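PDB 1TWU: hypothetical protein yycE from Bacillus subtilis, which is of unknown function but has the paired alpha-beta modules of the vicinal oxygen chelate fold and probably resembles glyoxalases and fosfomycin resistance proteins. Local coordinates for residues R27-G32 and W126-M131; L33-I38 and Y59-T64. One frame throughout, in Å; residues are numbered along the deposited sequence.

Contact 1: residues R27-G32 and W126-M131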
ATOM      1  N   ARG A  27       9.501  15.331   3.814  1.00 26.16           N
ATOM      2  CA  ARG A  27      10.553  15.295   4.822  1.00 26.33           C
ATOM      3  C   ARG A  27      10.684  13.899   5.434  1.00 25.85           C
ATOM      4  O   ARG A  27      11.790  13.400   5.628  1.00 25.97           O
ATOM      5  CB  ARG A  27      10.279  16.309   5.933  1.00 24.67           C
ATOM      6  CG  ARG A  27      11.285  16.222   7.076  1.00 24.38           C
ATOM      7  CD  ARG A  27      11.103  17.359   8.057  1.00 25.46           C
ATOM      8  NE  ARG A  27      12.145  17.414   9.084  1.00 24.40           N
ATOM      9  CZ  ARG A  27      12.111  16.754  10.237  1.00 23.60           C
ATOM     10  NH1 ARG A  27      11.086  15.971  10.535  1.00 22.93           N
ATOM     11  NH2 ARG A  27      13.099  16.901  11.108  1.00 24.63           N
ATOM     12  N   PHE A  28       9.552  13.271   5.733  1.00 25.22           N
ATOM     13  CA  PHE A  28       9.556  11.939   6.327  1.00 24.11           C
ATOM     14  C   PHE A  28      10.092  10.880   5.368  1.00 25.34           C
ATOM     15  O   PHE A  28      11.006  10.119   5.710  1.00 23.98           O
ATOM     16  CB  PHE A  28       8.137  11.538   6.750  1.00 24.06           C
ATOM     17  CG  PHE A  28       8.041  10.145   7.335  1.00 23.14           C
ATOM     18  CD1 PHE A  28       8.350   9.908   8.675  1.00 22.33           C
ATOM     19  CD2 PHE A  28       7.658   9.065   6.542  1.00 21.35           C
ATOM     20  CE1 PHE A  28       8.277   8.616   9.215  1.00 20.85           C
ATOM     21  CE2 PHE A  28       7.584   7.775   7.069  1.00 21.00           C
ATOM     22  CZ  PHE A  28       7.894   7.550   8.410  1.00 20.04           C
ATOM     23  N   TYR A  29       9.519  10.833   4.167  1.00 24.72           N
ATOM     24  CA  TYR A  29       9.900   9.835   3.169  1.00 25.82           C
ATOM     25  C   TYR A  29      11.208  10.055   2.436  1.00 26.05           C
ATOM     26  O   TYR A  29      11.951   9.102   2.194  1.00 26.26           O
ATOM     27  CB  TYR A  29       8.762   9.654   2.157  1.00 22.78           C
ATOM     28  CG  TYR A  29       7.592   8.945   2.772  1.00 22.82           C
ATOM     29  CD1 TYR A  29       7.604   7.563   2.939  1.00 21.52           C
ATOM     30  CD2 TYR A  29       6.509   9.663   3.287  1.00 22.91           C
ATOM     31  CE1 TYR A  29       6.562   6.907   3.617  1.00 23.63           C
ATOM     32  CE2 TYR A  29       5.463   9.022   3.969  1.00 21.98           C
ATOM     33  CZ  TYR A  29       5.496   7.647   4.132  1.00 22.66           C
ATOM     34  OH  TYR A  29       4.488   7.017   4.820  1.00 21.03           O
ATOM     35  N   GLU A  30      11.502  11.297   2.085  1.00 26.57           N
ATOM     36  CA  GLU A  30      12.727  11.556   1.365  1.00 28.81           C
ATOM     37  C   GLU A  30      13.889  11.813   2.315  1.00 29.48           C
ATOM     38  O   GLU A  30      14.952  11.210   2.178  1.00 29.37           O
ATOM     39  CB  GLU A  30      12.538  12.732   0.415  1.00 29.38           C
ATOM     40  CG  GLU A  30      13.240  12.526  -0.901  1.00 32.55           C
ATOM     41  CD  GLU A  30      13.066  13.691  -1.847  1.00 36.07           C
ATOM     42  OE1 GLU A  30      11.942  14.242  -1.925  1.00 37.81           O
ATOM     43  OE2 GLU A  30      14.054  14.043  -2.527  1.00 37.33           O
ATOM     44  N   GLU A  31      13.687  12.700   3.282  1.00 30.16           N
ATOM     45  CA  GLU A  31      14.738  12.999   4.244  1.00 31.79           C
ATOM     46  C   GLU A  31      14.842  11.922   5.316  1.00 31.18           C
ATOM     47  O   GLU A  31      15.935  11.594   5.770  1.00 33.55           O
ATOM     48  CB  GLU A  31      14.487  14.333   4.934  1.00 33.56           C
ATOM     49  CG  GLU A  31      14.463  15.534   4.025  1.00 38.83           C
ATOM     50  CD  GLU A  31      14.550  16.834   4.814  1.00 43.53           C
ATOM     51  OE1 GLU A  31      14.020  17.866   4.332  1.00 45.96           O
ATOM     52  OE2 GLU A  31      15.160  16.827   5.915  1.00 44.97           O
ATOM     53  N   GLY A  32      13.704  11.380   5.723  1.00 29.53           N
ATOM     54  CA  GLY A  32      13.709  10.366   6.755  1.00 29.21           C
ATOM     55  C   GLY A  32      14.097   8.990   6.272  1.00 30.36           C
ATOM     56  O   GLY A  32      15.141   8.464   6.657  1.00 31.58           O
ATOM     57  N   TRP A 126       0.053   7.110   9.311  1.00 24.08           N
ATOM     58  CA  TRP A 126       0.160   5.790   8.709  1.00 23.40           C
ATOM     59  C   TRP A 126       1.213   5.083   9.560  1.00 23.55           C
ATOM     60  O   TRP A 126       2.219   5.692   9.919  1.00 23.29           O
ATOM     61  CB  TRP A 126       0.614   5.893   7.248  1.00 21.75           C
ATOM     62  CG  TRP A 126       0.362   4.633   6.451  1.00 21.53           C
ATOM     63  CD1 TRP A 126      -0.486   3.602   6.779  1.00 21.13           C
ATOM     64  CD2 TRP A 126       0.925   4.294   5.176  1.00 20.94           C
ATOM     65  NE1 TRP A 126      -0.481   2.651   5.788  1.00 20.35           N
ATOM     66  CE2 TRP A 126       0.374   3.049   4.794  1.00 20.71           C
ATOM     67  CE3 TRP A 126       1.837   4.924   4.316  1.00 18.85           C
ATOM     68  CZ2 TRP A 126       0.707   2.423   3.587  1.00 19.83           C
ATOM     69  CZ3 TRP A 126       2.164   4.303   3.117  1.00 17.48           C
ATOM     70  CH2 TRP A 126       1.600   3.065   2.766  1.00 17.72           C
ATOM     71  N   ARG A 127       0.966   3.822   9.907  1.00 23.58           N
ATOM     72  CA  ARG A 127       1.892   3.052  10.736  1.00 24.72           C
ATOM     73  C   ARG A 127       3.012   2.409   9.908  1.00 24.99           C
ATOM     74  O   ARG A 127       2.783   1.470   9.145  1.00 23.51           O
ATOM     75  CB  ARG A 127       1.133   1.958  11.508  1.00 26.62           C
ATOM     76  CG  ARG A 127       0.094   2.456  12.524  1.00 29.25           C
ATOM     77  CD  ARG A 127       0.749   3.154  13.696  1.00 30.92           C
ATOM     78  NE  ARG A 127      -0.212   3.747  14.629  1.00 34.17           N
ATOM     79  CZ  ARG A 127      -0.707   3.143  15.708  1.00 35.14           C
ATOM     80  NH1 ARG A 127      -0.351   1.905  16.019  1.00 35.61           N
ATOM     81  NH2 ARG A 127      -1.539   3.797  16.502  1.00 36.05           N
ATOM     82  N   ILE A 128       4.225   2.928  10.063  1.00 23.39           N
ATOM     83  CA  ILE A 128       5.372   2.394   9.342  1.00 23.44           C
ATOM     84  C   ILE A 128       6.094   1.419  10.286  1.00 23.97           C
ATOM     85  O   ILE A 128       6.671   1.813  11.307  1.00 22.45           O
ATOM     86  CB  ILE A 128       6.337   3.530   8.894  1.00 22.06           C
ATOM     87  CG1 ILE A 128       5.538   4.682   8.271  1.00 21.30           C
ATOM     88  CG2 ILE A 128       7.340   2.998   7.872  1.00 22.31           C
ATOM     89  CD1 ILE A 128       4.636   4.266   7.130  1.00 20.56           C
ATOM     90  N   VAL A 129       6.049   0.139   9.942  1.00 24.38           N
ATOM     91  CA  VAL A 129       6.666  -0.882  10.772  1.00 24.15           C
ATOM     92  C   VAL A 129       7.971  -1.423  10.204  1.00 25.32           C
ATOM     93  O   VAL A 129       8.109  -1.650   9.002  1.00 24.46           O
ATOM     94  CB  VAL A 129       5.685  -2.064  10.999  1.00 23.04           C
ATOM     95  CG1 VAL A 129       6.244  -3.037  12.041  1.00 21.38           C
ATOM     96  CG2 VAL A 129       4.336  -1.526  11.435  1.00 23.65           C
ATOM     97  N   PHE A 130       8.935  -1.610  11.091  1.00 26.52           N
ATOM     98  CA  PHE A 130      10.229  -2.165  10.731  1.00 28.21           C
ATOM     99  C   PHE A 130      10.342  -3.457  11.545  1.00 28.99           C
ATOM    100  O   PHE A 130      10.540  -3.427  12.763  1.00 28.44           O
ATOM    101  CB  PHE A 130      11.328  -1.163  11.087  1.00 28.51           C
ATOM    102  CG  PHE A 130      11.195   0.142  10.357  1.00 29.15           C
ATOM    103  CD1 PHE A 130      11.798   0.325   9.113  1.00 30.51           C
ATOM    104  CD2 PHE A 130      10.415   1.169  10.881  1.00 28.23           C
ATOM    105  CE1 PHE A 130      11.624   1.514   8.397  1.00 30.40           C
ATOM    106  CE2 PHE A 130      10.232   2.357  10.177  1.00 28.93           C
ATOM    107  CZ  PHE A 130      10.837   2.531   8.930  1.00 29.57           C
ATOM    108  N   MET A 131      10.170  -4.589  10.867  1.00 30.67           N
ATOM    109  CA  MET A 131      10.216  -5.894  11.514  1.00 32.40           C
ATOM    110  C   MET A 131      11.552  -6.598  11.275  1.00 34.24           C
ATOM    111  O   MET A 131      12.024  -6.715  10.136  1.00 33.27           O
ATOM    112  CB  MET A 131       9.050  -6.760  11.014  1.00 33.00           C
ATOM    113  CG  MET A 131       8.917  -8.139  11.672  1.00 34.73           C
ATOM    114  SD  MET A 131       8.767  -8.145  13.480  1.00 35.34           S
ATOM    115  CE  MET A 131       7.316  -7.185  13.712  1.00 33.90           C
TER
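Phe28 and Ile128 make the apolar half of this buried contact. CZ of the Phe28 ring comes to 3.7 Å from CG1 of Ile128, with Phe28 CE2 only slightly farther from that carbon; the ring and the isoleucine run antiparallel alongside each other. The Phe28 ring reaches across because CG is turned anti to the backbone N (chi1 178°). Its neighbour Tyr29 is tucked against it: Phe28 CD2 stands 3.3 Å above the plane of the Tyr29 ring, over its centre, while Tyr29 CD2 lies at the edge of the Phe28 ring, in its plane.

The second group of contacts gathers round the phenol oxygen. Tyr29 OH lies 3.4 Å from Trp126 CE3, arriving at the edge of the indole near its plane, and the phenol comes in roughly perpendicular to the tryptophan side chain. Ile128 folds its end back (chi2 -55°), which brings CD1 within 3.6 Å of Tyr29 OH. These are packing contacts; the polar need of the buried hydroxyl is met by Asp122, whose OD2 is hydrogen-bonded to Tyr29 OH. The other carboxylate oxygen, OD1, takes the backbone N of Trp126, so a single aspartate ties the tyrosine to the start of the second segment. Arg17 adds a cation-pi contact to the indole.

Helix 22-32 belongs to the first alpha-beta module and packs here on strand 127-131, an inner strand of the second module's sheet between 80-84 and 117-121, making this an interface between modules within one chain. Farther along that strand, Phe130 packs on helix 88-100.

Contact 2: residues L33-I38 and Y59-T64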
ATOM      1  N   LEU A  33      13.252   8.399   5.434  1.00 30.61           N
ATOM      2  CA  LEU A  33      13.513   7.067   4.905  1.00 31.43           C
ATOM      3  C   LEU A  33      14.560   7.059   3.812  1.00 31.08           C
ATOM      4  O   LEU A  33      15.168   6.027   3.540  1.00 31.62           O
ATOM      5  CB  LEU A  33      12.235   6.451   4.346  1.00 31.16           C
ATOM      6  CG  LEU A  33      11.236   5.972   5.388  1.00 33.67           C
ATOM      7  CD1 LEU A  33      10.046   5.317   4.692  1.00 34.34           C
ATOM      8  CD2 LEU A  33      11.932   4.987   6.319  1.00 33.21           C
ATOM      9  N   CYS A  34      14.767   8.211   3.186  1.00 30.21           N
ATOM     10  CA  CYS A  34      15.721   8.314   2.095  1.00 30.51           C
ATOM     11  C   CYS A  34      15.256   7.486   0.905  1.00 29.15           C
ATOM     12  O   CYS A  34      16.031   6.751   0.290  1.00 28.93           O
ATOM     13  CB  CYS A  34      17.115   7.866   2.541  1.00 32.37           C
ATOM     14  SG  CYS A  34      17.947   9.074   3.597  1.00 35.79           S
ATOM     15  N   LEU A  35      13.966   7.584   0.611  1.00 27.97           N
ATOM     16  CA  LEU A  35      13.399   6.906  -0.542  1.00 26.78           C
ATOM     17  C   LEU A  35      13.716   7.863  -1.682  1.00 26.03           C
ATOM     18  O   LEU A  35      13.709   9.084  -1.500  1.00 25.47           O
ATOM     19  CB  LEU A  35      11.880   6.744  -0.404  1.00 25.16           C
ATOM     20  CG  LEU A  35      11.363   5.897   0.763  1.00 23.58           C
ATOM     21  CD1 LEU A  35       9.888   5.604   0.542  1.00 21.95           C
ATOM     22  CD2 LEU A  35      12.140   4.596   0.850  1.00 21.93           C
ATOM     23  N   LYS A  36      14.010   7.318  -2.852  1.00 26.97           N
ATOM     24  CA  LYS A  36      14.338   8.154  -3.994  1.00 28.50           C
ATOM     25  C   LYS A  36      13.092   8.756  -4.636  1.00 28.15           C
ATOM     26  O   LYS A  36      12.104   8.054  -4.864  1.00 27.88           O
ATOM     27  CB  LYS A  36      15.122   7.330  -5.031  1.00 30.32           C
ATOM     28  CG  LYS A  36      15.191   7.944  -6.433  1.00 36.09           C
ATOM     29  CD  LYS A  36      16.058   7.103  -7.374  1.00 40.35           C
ATOM     30  CE  LYS A  36      15.592   7.174  -8.839  1.00 43.76           C
ATOM     31  NZ  LYS A  36      15.542   8.550  -9.428  1.00 44.85           N
ATOM     32  N   ARG A  37      13.137  10.059  -4.911  1.00 27.76           N
ATOM     33  CA  ARG A  37      12.017  10.719  -5.576  1.00 27.80           C
ATOM     34  C   ARG A  37      12.109  10.353  -7.062  1.00 27.86           C
ATOM     35  O   ARG A  37      13.022  10.793  -7.766  1.00 28.56           O
ATOM     36  CB  ARG A  37      12.089  12.238  -5.418  1.00 26.29           C
ATOM     37  CG  ARG A  37      10.948  12.938  -6.141  1.00 27.31           C
ATOM     38  CD  ARG A  37      11.028  14.447  -6.042  1.00 27.20           C
ATOM     39  NE  ARG A  37      11.094  14.893  -4.656  1.00 29.11           N
ATOM     40  CZ  ARG A  37      10.804  16.127  -4.262  1.00 29.55           C
ATOM     41  NH1 ARG A  37      10.420  17.034  -5.153  1.00 27.78           N
ATOM     42  NH2 ARG A  37      10.915  16.459  -2.981  1.00 28.49           N
ATOM     43  N   ILE A  38      11.168   9.543  -7.533  1.00 26.83           N
ATOM     44  CA  ILE A  38      11.182   9.096  -8.920  1.00 25.87           C
ATOM     45  C   ILE A  38      10.188   9.826  -9.806  1.00 26.05           C
ATOM     46  O   ILE A  38      10.030   9.486 -10.975  1.00 26.12           O
ATOM     47  CB  ILE A  38      10.904   7.574  -9.013  1.00 24.84           C
ATOM     48  CG1 ILE A  38       9.495   7.259  -8.502  1.00 23.40           C
ATOM     49  CG2 ILE A  38      11.948   6.815  -8.203  1.00 22.35           C
ATOM     50  CD1 ILE A  38       9.085   5.819  -8.662  1.00 21.89           C
ATOM     51  N   TYR A  59       7.580  -0.752  -7.928  1.00 29.64           N
ATOM     52  CA  TYR A  59       6.700  -0.632  -6.777  1.00 27.03           C
ATOM     53  C   TYR A  59       7.061   0.699  -6.146  1.00 27.00           C
ATOM     54  O   TYR A  59       8.185   0.880  -5.679  1.00 26.31           O
ATOM     55  CB  TYR A  59       6.948  -1.751  -5.760  1.00 26.47           C
ATOM     56  CG  TYR A  59       6.600  -3.138  -6.251  1.00 25.90           C
ATOM     57  CD1 TYR A  59       7.523  -3.900  -6.972  1.00 25.13           C
ATOM     58  CD2 TYR A  59       5.336  -3.686  -6.008  1.00 25.24           C
ATOM     59  CE1 TYR A  59       7.193  -5.173  -7.435  1.00 25.26           C
ATOM     60  CE2 TYR A  59       4.996  -4.954  -6.466  1.00 26.18           C
ATOM     61  CZ  TYR A  59       5.927  -5.692  -7.180  1.00 27.12           C
ATOM     62  OH  TYR A  59       5.582  -6.946  -7.647  1.00 29.00           O
ATOM     63  N   HIS A  60       6.122   1.638  -6.147  1.00 25.96           N
ATOM     64  CA  HIS A  60       6.391   2.937  -5.555  1.00 25.61           C
ATOM     65  C   HIS A  60       5.175   3.525  -4.858  1.00 25.28           C
ATOM     66  O   HIS A  60       4.056   3.010  -4.967  1.00 23.59           O
ATOM     67  CB  HIS A  60       6.906   3.926  -6.614  1.00 25.21           C
ATOM     68  CG  HIS A  60       5.917   4.235  -7.697  1.00 24.78           C
ATOM     69  ND1 HIS A  60       5.836   3.506  -8.865  1.00 25.00           N
ATOM     70  CD2 HIS A  60       4.953   5.184  -7.779  1.00 23.81           C
ATOM     71  CE1 HIS A  60       4.864   3.991  -9.618  1.00 24.48           C
ATOM     72  NE2 HIS A  60       4.312   5.009  -8.982  1.00 23.59           N
ATOM     73  N   LEU A  61       5.418   4.611  -4.132  1.00 23.96           N
ATOM     74  CA  LEU A  61       4.376   5.316  -3.403  1.00 23.09           C
ATOM     75  C   LEU A  61       4.125   6.641  -4.102  1.00 23.55           C
ATOM     76  O   LEU A  61       5.023   7.183  -4.749  1.00 24.16           O
ATOM     77  CB  LEU A  61       4.834   5.621  -1.971  1.00 21.63           C
ATOM     78  CG  LEU A  61       5.228   4.499  -1.009  1.00 23.03           C
ATOM     79  CD1 LEU A  61       5.691   5.096   0.321  1.00 21.64           C
ATOM     80  CD2 LEU A  61       4.036   3.582  -0.791  1.00 23.10           C
ATOM     81  N   GLU A  62       2.901   7.144  -3.993  1.00 22.08           N
ATOM     82  CA  GLU A  62       2.566   8.454  -4.534  1.00 22.42           C
ATOM     83  C   GLU A  62       1.742   9.190  -3.484  1.00 21.84           C
ATOM     84  O   GLU A  62       0.856   8.614  -2.857  1.00 21.76           O
ATOM     85  CB  GLU A  62       1.751   8.381  -5.826  1.00 23.32           C
ATOM     86  CG  GLU A  62       1.301   9.778  -6.255  1.00 25.63           C
ATOM     87  CD  GLU A  62       0.319   9.794  -7.410  1.00 27.59           C
ATOM     88  OE1 GLU A  62      -0.514   8.867  -7.507  1.00 28.64           O
ATOM     89  OE2 GLU A  62       0.368  10.753  -8.211  1.00 28.75           O
ATOM     90  N   PHE A  63       2.051  10.460  -3.275  1.00 22.37           N
ATOM     91  CA  PHE A  63       1.305  11.273  -2.319  1.00 23.80           C
ATOM     92  C   PHE A  63       0.797  12.490  -3.072  1.00 25.09           C
ATOM     93  O   PHE A  63       1.552  13.143  -3.805  1.00 25.07           O
ATOM     94  CB  PHE A  63       2.196  11.693  -1.146  1.00 23.59           C
ATOM     95  CG  PHE A  63       2.514  10.566  -0.199  1.00 24.41           C
ATOM     96  CD1 PHE A  63       1.635  10.238   0.834  1.00 24.01           C
ATOM     97  CD2 PHE A  63       3.675   9.811  -0.359  1.00 23.33           C
ATOM     98  CE1 PHE A  63       1.907   9.176   1.694  1.00 24.22           C
ATOM     99  CE2 PHE A  63       3.960   8.743   0.495  1.00 23.60           C
ATOM    100  CZ  PHE A  63       3.075   8.424   1.525  1.00 24.31           C
ATOM    101  N   THR A  64      -0.489  12.774  -2.907  1.00 26.15           N
ATOM    102  CA  THR A  64      -1.113  13.900  -3.581  1.00 28.04           C
ATOM    103  C   THR A  64      -1.841  14.840  -2.620  1.00 29.22           C
ATOM    104  O   THR A  64      -2.362  14.419  -1.586  1.00 28.38           O
ATOM    105  CB  THR A  64      -2.110  13.406  -4.655  1.00 28.11           C
ATOM    106  OG1 THR A  64      -3.086  12.541  -4.053  1.00 28.08           O
ATOM    107  CG2 THR A  64      -1.371  12.645  -5.747  1.00 27.92           C
TER
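His60 meets Ile38 with its imidazole held at both nitrogens: ND1 is hydrogen-bonded to the carbonyl O of Ala57 and NE2 to NE of Arg14. Two bonds leaving from different corners of the ring fix its rotation. Ile38 CD1 sits 3.5 Å from His60 CB. The same Ile38 CD1 is 3.7 Å from His60 CG, so the methyl meets the side chain at CB and at the ring carbon next to it, rather than at the far end of the ring. Both side chains use the less common rotamer, in which Ile38 CG1 and His60 CG each lie between their own backbone N and carbonyl carbon (chi1 64° in each). From there Ile38 runs on extended to CD1 (chi2 175°), which carries its tip over to the histidine.

The two strands involved are not neighbours. In the beta-alpha-beta-beta-beta module that forms the first half of this fold, the sheet runs 12-18, 59-66, 47-53, 37-44, and the contact therefore spans the intervening strand 47-53. That explains the 8.5 Å between the CA atoms of Ile38 and His60: the backbones stand well apart, and side chains alone close the distance. Strand 47-53 is bonded to the first segment by its backbone, at Met51 to Ile38 and at Gly53 to Lys36.

A looser apolar touch lies just ahead of strand 37-44, where CD1 of Leu35 comes to 4.2 Å from CD1 of Leu61. Leu54 packs on both leucines, and Tyr29 of helix 22-32 lies against Leu35. The second subunit reaches the same area, with its Phe5 on Leu35 and its Ile136 on Ile38.

In the fold
From the N terminus, strand 12-18 leads into helix 22-32, whose last turns supply the first half of contact 1. The chain leaves that helix directly into 33-38, the first half of contact 2, and runs through strand 47-53 before 59-64 closes this short loop within the first sheet. Contact 1 closes only much later, at 126-131, after nearly all of the second module; contact 2 is nested inside it. Their centres lie 11 Å apart, and they touch: Glu30 OE1 forms a salt bridge to Arg37 NH2 at 2.7 Å. Helix 22-32 packs on Phe63 of the first sheet and on Ile128 of the second, so the two contacts bring both sheets to one helix.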